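Local coordinates for protein YPM (Yersinia pseudotuberculosis, PDB 1PM4) that acts as a mitogenic superantigen toxin and so probably stimulates T cells on a large scale, at residues A7-T12 with S111-K116; G17-I22 with S96-D101; G32-V37 with L51-G56. All blocks are in the same frame, centred on the assembly; numbering follows the deposited sequence. Where two conformers were deposited one is given.

The three contacts join different parts of one jelly-roll sandwich of two antiparallel sheets. Contacts 2 and 3 each bridge the two sheets, whereas contact 1 ties an edge strand of one sheet to the C-terminal segment 111-116. Contacts 1 and 2 are neighbours, their centres about 6 Å apart; strands 6-13 and 96-103 pair there, with Tyr-9 O lying 2.7 Å from Leu-100 N, a probable hydrogen bond. Contact 3 lies across the centre of the chain, about 16 Å from contact 1 and 15 Å from contact 2, centre to centre. It is joined to contact 2 within the same sheet, where Asp-101 O is 2.9 Å from Val-37 N.

Contact 1 (A7-T12 with S111-K116); sequences ATYTGT and SDVLTK
The ring of Tyr-9 presents its edge to Asp-112, whose OD2 lies in the ring plane at the hydroxyl end. Val-113 approaches the same ring obliquely, its CG2 standing 4.5 Å from Tyr-9 CD1 in a loose apolar contact. With CG opposite the carbonyl carbon (chi1 -63°), the tyrosine is turned toward Asp-112. The two polar side chains cross at about a right angle, with the ring and carboxylate planes 63° apart. Tyr-9 OH donates a short hydrogen bond of 2.5 Å to Asp-112 OD2, meeting that oxygen on its anti side and 31° out of the carboxylate plane. Behind this bond the methylene of Asp-112 lies close to the ring, with CB 3.7 Å from Tyr-9 CE1. OD2 also accepts the backbone N-H of Glu-109, and OD1 forms a salt bridge with Lys-25, so the carboxylate is gripped at both oxygens. These partners hold the buried group and would be expected to favour its ionised form. Segment 7-12 belongs to strand 6-13, one of the two outermost strands of its sheet within this chain, paired with strand 96-103. Segment 111-116 lies beside strand 18-23 of the other sheet, with backbone bonds from Asp-112 to Ile-22 and from Leu-114 to Cys-20; the tyrosine-aspartate bond thus connects an edge strand of one sheet to the C-terminal segment bonded to the other, with Ile-21 packed against both residues.

Contact 2 (G17-I22 with S96-D101); sequences GEVCII and SNYSLD
Ile-21 and Leu-100 meet tip to tip in the interior between the two sheets, their terminal methyls Ile-21 CD1 and Leu-100 CD2 4.1 Å apart. The isoleucine reaches this far because its chain is extended beyond CG1 (chi2 178°). The same CD1 methyl also reaches Tyr-98, lying 4.4 Å from Tyr-98 CE1, so one methyl touches both residues, in directions roughly at right angles to each other. It comes to the ring obliquely. Further toward the start of strand 18-23, Val-19 lies across the end of Tyr-98 at about a right angle, with Val-19 CG1 3.9 Å from Tyr-98 OH and 4.4 Å from Tyr-98 CZ. With chi1 at 169°, CG1 is opposite the valine's backbone N, and it is this branch that meets the tyrosine.

Ile-21, Tyr-98 and Leu-100 are buried, and Trp-86 and Ile-88 of strand 84-90 pack against Leu-100 and Tyr-98 respectively. Val-19 is less enclosed, and beside it Glu-18 turns outward into an exposed position. On the outward face of the same strand Cys-20 forms the disulfide with Cys-117, which fastens the C-terminal tail over the sheet. Along the other strand, Asn-97 and Ser-99 alternate with the inward-facing pair and lie nearer the surface, touching Thr-10.

The axes of 18-22 and 96-101 approach to 10.7 Å and their directions differ by 25°, a facing-sheet geometry of the jelly-roll sandwich in which side chains alone span the gap. No polar group links the two strands, so the contact rests on dispersion and on the exclusion of water, and is itself set by the fit of methyls and ring.

Contact 3 (G32-V37 with L51-G56); sequences GELYAV and LLRNVG
Leu-34 makes every contact that segment 32-37 has with Leu-51 and Arg-53. Gly-32 shares backbone hydrogen bonds with Asp-76 of the adjacent strand 72-78, and Glu-33 then lies against Lys-73. At Leu-34 the side chain turns inward, and its fully extended outer torsion (chi2 180°) carries CD1 toward the opposite sheet. That single methyl serves both partners: Leu-34 CD1 is 4.5 Å from Leu-51 CD2 and 4.2 Å from Arg-53 NH2, approaching the guanidinium obliquely.

Strands 32-39 and 47-54 belong to the two different sheets of the jelly roll, so these side chains meet across its interior. The arginine is buried there; its charge is paired with Asp-76 through a salt bridge from NE, and NH1 is hydrogen-bonded to the carbonyl of Leu-82.

Beyond Leu-34, Tyr-35 is bonded through its backbone to Thr-103. Ala-36 faces inward again, against Trp-86, a residue that Leu-51 also touches. Val-37, at the end of the segment, is paired through its backbone with strand 96-103.

Contact 1 (A7-T12 with S111-K116)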
ATOM      1  N   ALA A   7       8.897   1.853  21.530  1.00 13.15           N
ATOM      2  CA  ALA A   7       9.959   2.738  22.019  1.00 13.56           C
ATOM      3  C   ALA A   7       9.745   4.113  21.479  1.00 12.69           C
ATOM      4  O   ALA A   7       9.044   4.259  20.476  1.00 12.24           O
ATOM      5  CB  ALA A   7      11.296   2.279  21.520  1.00 13.60           C
ATOM      6  N   THR A   8      10.462   5.095  22.011  1.00 11.00           N
ATOM      7  CA  THR A   8      10.437   6.432  21.414  1.00 10.54           C
ATOM      8  C   THR A   8      11.837   6.888  21.086  1.00 11.57           C
ATOM      9  O   THR A   8      12.706   6.938  21.963  1.00 12.81           O
ATOM     10  CB  THR A   8       9.782   7.456  22.385  1.00 11.63           C
ATOM     11  OG1 THR A   8       8.409   7.080  22.625  1.00 12.10           O
ATOM     12  CG2 THR A   8       9.771   8.873  21.760  1.00 12.84           C
ATOM     13  N   TYR A   9      12.074   7.177  19.811  1.00  9.28           N
ATOM     14  CA  TYR A   9      13.303   7.767  19.328  1.00 10.12           C
ATOM     15  C   TYR A   9      13.114   9.260  19.275  1.00 11.35           C
ATOM     16  O   TYR A   9      12.111   9.729  18.711  1.00 13.33           O
ATOM     17  CB  TYR A   9      13.619   7.258  17.937  1.00  9.83           C
ATOM     18  CG  TYR A   9      13.871   5.734  17.882  1.00 11.07           C
ATOM     19  CD1 TYR A   9      15.131   5.221  18.030  1.00 12.62           C
ATOM     20  CD2 TYR A   9      12.833   4.860  17.697  1.00  8.90           C
ATOM     21  CE1 TYR A   9      15.328   3.867  17.984  1.00  8.02           C
ATOM     22  CE2 TYR A   9      12.997   3.511  17.641  1.00  9.08           C
ATOM     23  CZ  TYR A   9      14.255   3.007  17.821  1.00  8.95           C
ATOM     24  OH  TYR A   9      14.515   1.640  17.789  1.00 14.44           O
ATOM     25  N   THR A  10      14.093   9.995  19.788  1.00 10.69           N
ATOM     26  CA  THR A  10      13.992  11.448  19.794  1.00 10.56           C
ATOM     27  C   THR A  10      15.241  11.997  19.124  1.00 10.44           C
ATOM     28  O   THR A  10      16.360  11.401  19.208  1.00 12.02           O
ATOM     29  CB  THR A  10      13.767  11.953  21.259  0.50 11.03           C
ATOM     30  OG1 THR A  10      12.491  11.489  21.808  0.50 10.19           O
ATOM     31  CG2 THR A  10      13.662  13.456  21.319  0.50  8.01           C
ATOM     32  N   GLY A  11      15.109  13.107  18.420  1.00  8.39           N
ATOM     33  CA  GLY A  11      16.253  13.767  17.846  1.00  9.05           C
ATOM     34  C   GLY A  11      15.870  15.094  17.228  1.00 10.56           C
ATOM     35  O   GLY A  11      14.817  15.666  17.543  1.00  9.35           O
ATOM     36  N   THR A  12      16.764  15.579  16.371  1.00 10.22           N
ATOM     37  CA  THR A  12      16.562  16.803  15.646  1.00  9.12           C
ATOM     38  C   THR A  12      16.872  16.531  14.195  1.00  9.84           C
ATOM     39  O   THR A  12      17.836  15.803  13.920  1.00 10.58           O
ATOM     40  CB  THR A  12      17.576  17.850  16.175  1.00 10.78           C
ATOM     41  OG1 THR A  12      17.342  18.080  17.594  1.00 12.55           O
ATOM     42  CG2 THR A  12      17.363  19.164  15.522  1.00 13.30           C
ATOM     43  N   SER A 111      22.315   2.145  17.619  1.00 18.94           N
ATOM     44  CA  SER A 111      22.614   1.709  16.263  1.00 18.38           C
ATOM     45  C   SER A 111      21.335   1.586  15.396  1.00 16.07           C
ATOM     46  O   SER A 111      21.427   1.358  14.214  1.00 15.35           O
ATOM     47  CB  SER A 111      23.436   0.399  16.304  1.00 17.82           C
ATOM     48  OG  SER A 111      22.663  -0.658  16.768  1.00 18.87           O
ATOM     49  N   ASP A 112      20.148   1.765  15.988  1.00 13.97           N
ATOM     50  CA  ASP A 112      18.925   1.713  15.205  1.00 12.43           C
ATOM     51  C   ASP A 112      18.867   2.923  14.266  1.00 10.81           C
ATOM     52  O   ASP A 112      18.205   2.845  13.270  1.00 10.40           O
ATOM     53  CB  ASP A 112      17.651   1.684  16.073  1.00 12.00           C
ATOM     54  CG  ASP A 112      17.561   0.476  17.011  1.00 16.45           C
ATOM     55  OD1 ASP A 112      18.268  -0.580  16.809  1.00 15.22           O
ATOM     56  OD2 ASP A 112      16.764   0.475  17.981  1.00 16.01           O
ATOM     57  N   VAL A 113      19.473   4.037  14.670  1.00 11.59           N
ATOM     58  CA  VAL A 113      19.529   5.258  13.838  1.00 11.80           C
ATOM     59  C   VAL A 113      20.600   5.052  12.799  1.00 11.98           C
ATOM     60  O   VAL A 113      21.801   4.989  13.105  1.00 12.37           O
ATOM     61  CB  VAL A 113      19.765   6.540  14.652  1.00 11.53           C
ATOM     62  CG1 VAL A 113      19.659   7.736  13.725  1.00 14.79           C
ATOM     63  CG2 VAL A 113      18.675   6.657  15.714  1.00 13.84           C
ATOM     64  N   LEU A 114      20.159   4.841  11.574  1.00 11.31           N
ATOM     65  CA  LEU A 114      21.052   4.567  10.466  1.00  9.88           C
ATOM     66  C   LEU A 114      21.829   5.796  10.074  1.00 11.79           C
ATOM     67  O   LEU A 114      21.364   6.961  10.183  1.00 11.98           O
ATOM     68  CB  LEU A 114      20.277   4.077   9.231  1.00 10.56           C
ATOM     69  CG  LEU A 114      19.565   2.751   9.463  1.00  9.21           C
ATOM     70  CD1 LEU A 114      18.819   2.443   8.191  1.00 13.56           C
ATOM     71  CD2 LEU A 114      20.536   1.563   9.892  1.00 12.38           C
ATOM     72  N   THR A 115      23.043   5.568   9.607  1.00 11.93           N
ATOM     73  CA  THR A 115      23.795   6.676   9.071  1.00 12.83           C
ATOM     74  C   THR A 115      23.301   7.089   7.721  1.00 12.85           C
ATOM     75  O   THR A 115      23.543   8.220   7.292  1.00 15.41           O
ATOM     76  CB  THR A 115      25.318   6.382   8.952  1.00 13.16           C
ATOM     77  OG1 THR A 115      25.525   5.277   8.069  1.00 13.91           O
ATOM     78  CG2 THR A 115      25.913   6.032  10.222  1.00 15.09           C
ATOM     79  N   LYS A 116      22.613   6.193   7.026  1.00 12.81           N
ATOM     80  CA  LYS A 116      22.128   6.471   5.718  1.00 14.80           C
ATOM     81  C   LYS A 116      20.838   5.757   5.381  1.00 13.87           C
ATOM     82  O   LYS A 116      20.616   4.638   5.851  1.00 15.12           O
ATOM     83  CB  LYS A 116      23.214   6.157   4.701  1.00 14.89           C
ATOM     84  CG  LYS A 116      23.445   4.705   4.416  1.00 20.54           C
ATOM     85  CD  LYS A 116      24.402   4.597   3.092  1.00 26.12           C
ATOM     86  CE  LYS A 116      23.640   4.982   1.761  1.00 27.15           C
ATOM     87  NZ  LYS A 116      24.079   6.307   1.042  1.00 28.11           N
TER

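Contact 2 (G17-I22 with S96-D101)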
ATOM      1  N   GLY A  17      16.206  17.378   5.635  1.00  7.82           N
ATOM      2  CA  GLY A  17      16.954  16.172   5.919  1.00  8.73           C
ATOM      3  C   GLY A  17      16.074  14.917   5.917  1.00  9.21           C
ATOM      4  O   GLY A  17      14.805  14.987   5.948  1.00  7.97           O
ATOM      5  N   GLU A  18      16.730  13.766   5.882  1.00  7.90           N
ATOM      6  CA  GLU A  18      16.043  12.499   6.015  1.00  9.63           C
ATOM      7  C   GLU A  18      16.794  11.677   7.041  1.00 10.50           C
ATOM      8  O   GLU A  18      18.051  11.684   7.019  1.00 14.89           O
ATOM      9  CB  GLU A  18      15.877  11.761   4.706  0.60 10.62           C
ATOM     10  CG  GLU A  18      17.111  11.577   3.876  0.60 11.98           C
ATOM     11  CD  GLU A  18      16.889  10.778   2.599  0.60 10.37           C
ATOM     12  OE1 GLU A  18      15.913  11.131   1.913  0.60 17.68           O
ATOM     13  OE2 GLU A  18      17.725   9.908   2.209  0.60  5.82           O
ATOM     14  N   VAL A  19      16.082  10.989   7.911  1.00 10.35           N
ATOM     15  CA  VAL A  19      16.683  10.154   8.939  1.00  9.80           C
ATOM     16  C   VAL A  19      15.977   8.814   8.880  1.00 10.13           C
ATOM     17  O   VAL A  19      14.737   8.785   8.821  1.00  9.61           O
ATOM     18  CB  VAL A  19      16.483  10.795  10.335  1.00 10.07           C
ATOM     19  CG1 VAL A  19      16.858   9.795  11.417  1.00 12.13           C
ATOM     20  CG2 VAL A  19      17.343  12.066  10.509  1.00 11.77           C
ATOM     21  N   CYS A  20      16.748   7.704   8.832  1.00  8.80           N
ATOM     22  CA  CYS A  20      16.176   6.381   8.786  1.00  8.48           C
ATOM     23  C   CYS A  20      16.524   5.583  10.041  1.00  8.12           C
ATOM     24  O   CYS A  20      17.695   5.611  10.504  1.00  9.76           O
ATOM     25  CB  CYS A  20      16.649   5.621   7.542  1.00  8.38           C
ATOM     26  SG  CYS A  20      15.835   6.113   6.036  1.00  9.22           S
ATOM     27  N   ILE A  21      15.516   4.902  10.562  1.00  7.98           N
ATOM     28  CA  ILE A  21      15.608   4.143  11.792  1.00  9.39           C
ATOM     29  C   ILE A  21      15.209   2.709  11.452  1.00 10.06           C
ATOM     30  O   ILE A  21      14.148   2.448  10.878  1.00 10.20           O
ATOM     31  CB  ILE A  21      14.728   4.779  12.909  1.00  8.17           C
ATOM     32  CG1 ILE A  21      15.268   6.178  13.223  1.00 10.01           C
ATOM     33  CG2 ILE A  21      14.720   3.876  14.189  1.00 11.38           C
ATOM     34  CD1 ILE A  21      14.505   6.903  14.236  1.00 11.19           C
ATOM     35  N   ILE A  22      16.111   1.783  11.748  1.00 10.45           N
ATOM     36  CA  ILE A  22      15.861   0.382  11.425  1.00 11.14           C
ATOM     37  C   ILE A  22      15.246  -0.386  12.641  1.00 11.69           C
ATOM     38  O   ILE A  22      15.550  -0.122  13.775  1.00 13.18           O
ATOM     39  CB  ILE A  22      17.158  -0.292  10.942  1.00 11.96           C
ATOM     40  CG1 ILE A  22      16.898  -1.678  10.381  1.00 14.08           C
ATOM     41  CG2 ILE A  22      18.131  -0.418  12.009  1.00 10.90           C
ATOM     42  CD1 ILE A  22      18.049  -2.058   9.402  1.00 17.58           C
ATOM     43  N   SER A  96      14.067  20.936  12.932  1.00 10.34           N
ATOM     44  CA  SER A  96      12.994  20.593  13.852  1.00 11.99           C
ATOM     45  C   SER A  96      13.304  19.419  14.773  1.00 12.40           C
ATOM     46  O   SER A  96      13.949  18.469  14.360  1.00 10.96           O
ATOM     47  CB  SER A  96      11.758  20.190  13.054  1.00 12.21           C
ATOM     48  OG  SER A  96      11.359  21.172  12.096  1.00 17.97           O
ATOM     49  N   ASN A  97      12.767  19.457  15.999  1.00 10.77           N
ATOM     50  CA  ASN A  97      12.722  18.252  16.833  1.00  9.87           C
ATOM     51  C   ASN A  97      11.907  17.183  16.116  1.00 10.02           C
ATOM     52  O   ASN A  97      10.953  17.497  15.382  1.00  9.65           O
ATOM     53  CB  ASN A  97      11.999  18.597  18.155  1.00 10.27           C
ATOM     54  CG  ASN A  97      11.473  17.373  18.901  1.00 11.21           C
ATOM     55  OD1 ASN A  97      10.295  16.918  18.732  1.00  9.94           O
ATOM     56  ND2 ASN A  97      12.367  16.802  19.769  1.00 14.91           N
ATOM     57  N   TYR A  98      12.251  15.926  16.341  1.00  7.79           N
ATOM     58  CA  TYR A  98      11.297  14.840  16.076  1.00  7.92           C
ATOM     59  C   TYR A  98      11.241  13.848  17.229  1.00  8.10           C
ATOM     60  O   TYR A  98      12.182  13.750  18.036  1.00  7.18           O
ATOM     61  CB  TYR A  98      11.648  14.113  14.774  1.00  6.64           C
ATOM     62  CG  TYR A  98      12.884  13.209  14.885  1.00  7.27           C
ATOM     63  CD1 TYR A  98      12.791  11.889  15.254  1.00  7.73           C
ATOM     64  CD2 TYR A  98      14.145  13.688  14.523  1.00  8.38           C
ATOM     65  CE1 TYR A  98      13.906  11.122  15.414  1.00 10.36           C
ATOM     66  CE2 TYR A  98      15.249  12.900  14.582  1.00  8.05           C
ATOM     67  CZ  TYR A  98      15.128  11.574  15.009  1.00  9.24           C
ATOM     68  OH  TYR A  98      16.277  10.759  15.129  1.00 10.54           O
ATOM     69  N   SER A  99      10.148  13.131  17.313  1.00  8.14           N
ATOM     70  CA  SER A  99      10.062  11.942  18.131  1.00  9.60           C
ATOM     71  C   SER A  99       9.278  10.907  17.345  1.00  9.70           C
ATOM     72  O   SER A  99       8.268  11.209  16.704  1.00 11.93           O
ATOM     73  CB  SER A  99       9.469  12.206  19.543  1.00 12.94           C
ATOM     74  OG  SER A  99       8.104  12.607  19.511  1.00 15.89           O
ATOM     75  N   LEU A 100       9.758   9.678  17.351  1.00  7.97           N
ATOM     76  CA  LEU A 100       9.087   8.590  16.635  1.00  8.38           C
ATOM     77  C   LEU A 100       8.763   7.528  17.712  1.00  9.58           C
ATOM     78  O   LEU A 100       9.681   6.941  18.276  1.00  9.16           O
ATOM     79  CB  LEU A 100      10.046   8.000  15.634  1.00 10.05           C
ATOM     80  CG  LEU A 100       9.419   6.906  14.782  1.00  9.63           C
ATOM     81  CD1 LEU A 100       8.379   7.434  13.843  1.00 12.64           C
ATOM     82  CD2 LEU A 100      10.450   6.086  14.024  1.00 11.01           C
ATOM     83  N   ASP A 101       7.502   7.278  17.929  1.00  8.48           N
ATOM     84  CA  ASP A 101       7.069   6.146  18.706  1.00 10.31           C
ATOM     85  C   ASP A 101       6.926   4.983  17.754  1.00 11.50           C
ATOM     86  O   ASP A 101       6.253   5.107  16.719  1.00 13.34           O
ATOM     87  CB  ASP A 101       5.737   6.397  19.326  1.00 10.75           C
ATOM     88  CG  ASP A 101       5.698   7.555  20.252  1.00 14.24           C
ATOM     89  OD1 ASP A 101       6.721   8.057  20.759  1.00 15.03           O
ATOM     90  OD2 ASP A 101       4.587   8.089  20.468  1.00 19.60           O
TER

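Contact 3 (G32-V37 with L51-G56)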
ATOM      1  N   GLY A  32       2.707  -9.909  13.568  1.00 30.34           N
ATOM      2  CA  GLY A  32       1.742  -9.040  14.217  1.00 27.93           C
ATOM      3  C   GLY A  32       1.811  -7.645  13.644  1.00 25.67           C
ATOM      4  O   GLY A  32       2.189  -7.485  12.483  1.00 25.44           O
ATOM      5  N   GLU A  33       1.433  -6.649  14.424  1.00 23.06           N
ATOM      6  CA  GLU A  33       1.306  -5.319  13.898  1.00 21.47           C
ATOM      7  C   GLU A  33       2.612  -4.525  14.162  1.00 19.55           C
ATOM      8  O   GLU A  33       3.212  -4.561  15.234  1.00 19.12           O
ATOM      9  CB  GLU A  33       0.087  -4.589  14.504  1.00 23.39           C
ATOM     10  CG  GLU A  33      -0.047  -3.067  14.239  1.00 25.08           C
ATOM     11  CD  GLU A  33      -1.103  -2.381  15.135  1.00 29.14           C
ATOM     12  OE1 GLU A  33      -2.302  -2.674  14.947  1.00 26.10           O
ATOM     13  OE2 GLU A  33      -0.758  -1.560  16.034  1.00 32.16           O
ATOM     14  N   LEU A  34       3.014  -3.800  13.163  1.00 15.98           N
ATOM     15  CA  LEU A  34       4.033  -2.803  13.288  1.00 16.17           C
ATOM     16  C   LEU A  34       3.243  -1.519  13.430  1.00 15.77           C
ATOM     17  O   LEU A  34       2.261  -1.326  12.716  1.00 16.84           O
ATOM     18  CB  LEU A  34       4.855  -2.775  12.027  1.00 17.49           C
ATOM     19  CG  LEU A  34       5.897  -3.837  11.819  1.00 19.94           C
ATOM     20  CD1 LEU A  34       6.590  -3.599  10.477  1.00 21.85           C
ATOM     21  CD2 LEU A  34       6.921  -3.803  12.962  1.00 23.26           C
ATOM     22  N   TYR A  35       3.654  -0.652  14.339  1.00 14.93           N
ATOM     23  CA  TYR A  35       2.985   0.636  14.588  1.00 13.88           C
ATOM     24  C   TYR A  35       4.071   1.667  14.712  1.00 12.82           C
ATOM     25  O   TYR A  35       5.128   1.406  15.287  1.00  9.86           O
ATOM     26  CB  TYR A  35       2.166   0.547  15.862  1.00 14.79           C
ATOM     27  CG  TYR A  35       1.782   1.853  16.456  1.00 15.50           C
ATOM     28  CD1 TYR A  35       0.565   2.388  16.193  1.00 17.34           C
ATOM     29  CD2 TYR A  35       2.648   2.563  17.282  1.00 13.77           C
ATOM     30  CE1 TYR A  35       0.192   3.602  16.730  1.00 15.95           C
ATOM     31  CE2 TYR A  35       2.296   3.778  17.799  1.00 15.82           C
ATOM     32  CZ  TYR A  35       1.075   4.293  17.523  1.00 16.24           C
ATOM     33  OH  TYR A  35       0.626   5.501  18.025  1.00 19.11           O
ATOM     34  N   ALA A  36       3.832   2.849  14.166  1.00 11.34           N
ATOM     35  CA  ALA A  36       4.696   3.979  14.459  1.00 11.79           C
ATOM     36  C   ALA A  36       3.911   5.241  14.253  1.00 11.10           C
ATOM     37  O   ALA A  36       2.948   5.266  13.528  1.00 11.74           O
ATOM     38  CB  ALA A  36       5.968   4.002  13.595  1.00 14.20           C
ATOM     39  N   VAL A  37       4.302   6.270  14.975  1.00  9.00           N
ATOM     40  CA  VAL A  37       3.730   7.646  14.754  1.00  9.93           C
ATOM     41  C   VAL A  37       4.851   8.619  14.974  1.00  8.77           C
ATOM     42  O   VAL A  37       5.641   8.472  15.914  1.00  9.14           O
ATOM     43  CB  VAL A  37       2.521   7.973  15.647  1.00  9.04           C
ATOM     44  CG1 VAL A  37       2.892   7.899  17.114  1.00  9.62           C
ATOM     45  CG2 VAL A  37       1.885   9.266  15.211  1.00 11.84           C
ATOM     46  N   LEU A  51       7.237   3.806   5.789  1.00 10.32           N
ATOM     47  CA  LEU A  51       7.620   2.455   6.142  1.00 11.55           C
ATOM     48  C   LEU A  51       8.165   1.724   4.932  1.00 11.05           C
ATOM     49  O   LEU A  51       7.488   1.605   3.882  1.00 10.35           O
ATOM     50  CB  LEU A  51       6.403   1.705   6.754  1.00 11.17           C
ATOM     51  CG  LEU A  51       6.662   0.202   7.048  1.00 11.65           C
ATOM     52  CD1 LEU A  51       7.894  -0.108   7.988  1.00 11.39           C
ATOM     53  CD2 LEU A  51       5.429  -0.435   7.558  1.00 14.66           C
ATOM     54  N   LEU A  52       9.431   1.306   5.039  1.00 11.54           N
ATOM     55  CA  LEU A  52      10.039   0.481   4.023  1.00 13.52           C
ATOM     56  C   LEU A  52      10.264  -0.935   4.536  1.00 14.99           C
ATOM     57  O   LEU A  52      10.595  -1.141   5.730  1.00 15.42           O
ATOM     58  CB  LEU A  52      11.327   1.091   3.600  1.00 13.64           C
ATOM     59  CG  LEU A  52      11.304   2.600   3.258  1.00 14.37           C
ATOM     60  CD1 LEU A  52      12.714   3.067   3.436  1.00 17.57           C
ATOM     61  CD2 LEU A  52      10.877   2.742   1.913  1.00 16.90           C
ATOM     62  N   ARG A  53      10.133  -1.896   3.631  1.00 17.36           N
ATOM     63  CA  ARG A  53      10.464  -3.292   3.917  1.00 20.16           C
ATOM     64  C   ARG A  53      11.530  -3.820   2.987  1.00 21.62           C
ATOM     65  O   ARG A  53      11.574  -3.439   1.830  1.00 15.46           O
ATOM     66  CB  ARG A  53       9.213  -4.189   3.891  1.00 21.53           C
ATOM     67  CG  ARG A  53       9.174  -5.038   5.195  1.00 27.79           C
ATOM     68  CD  ARG A  53       7.998  -6.033   5.413  1.00 36.29           C
ATOM     69  NE  ARG A  53       7.770  -6.471   6.816  1.00 37.70           N
ATOM     70  CZ  ARG A  53       8.721  -6.697   7.732  1.00 41.53           C
ATOM     71  NH1 ARG A  53      10.003  -6.525   7.467  1.00 42.92           N
ATOM     72  NH2 ARG A  53       8.382  -7.090   8.949  1.00 43.00           N
ATOM     73  N   ASN A  54      12.384  -4.712   3.482  1.00 25.14           N
ATOM     74  CA  ASN A  54      13.321  -5.390   2.612  1.00 28.41           C
ATOM     75  C   ASN A  54      12.566  -6.558   1.964  1.00 30.72           C
ATOM     76  O   ASN A  54      12.034  -7.427   2.633  1.00 32.17           O
ATOM     77  CB  ASN A  54      14.561  -5.875   3.351  1.00 30.66           C
ATOM     78  CG  ASN A  54      15.779  -6.045   2.415  1.00 32.15           C
ATOM     79  OD1 ASN A  54      16.955  -5.868   2.816  1.00 36.92           O
ATOM     80  ND2 ASN A  54      15.492  -6.377   1.151  1.00 36.09           N
ATOM     81  N   VAL A  55      12.542  -6.567   0.654  1.00 33.09           N
ATOM     82  CA  VAL A  55      11.488  -7.249  -0.111  1.00 35.34           C
ATOM     83  C   VAL A  55      11.655  -8.776  -0.278  1.00 36.89           C
ATOM     84  O   VAL A  55      10.711  -9.569   0.020  1.00 37.53           O
ATOM     85  CB  VAL A  55      11.351  -6.529  -1.462  1.00 35.36           C
ATOM     86  CG1 VAL A  55      10.654  -7.372  -2.509  1.00 37.11           C
ATOM     87  CG2 VAL A  55      10.590  -5.236  -1.236  1.00 36.28           C
ATOM     88  N   GLY A  56      12.808  -9.165  -0.805  1.00 36.70           N
ATOM     89  CA  GLY A  56      13.228 -10.563  -0.779  1.00 37.56           C
ATOM     90  C   GLY A  56      14.739 -10.703  -0.916  1.00 37.49           C
ATOM     91  O   GLY A  56      15.237 -11.686  -1.484  1.00 37.63           O
TER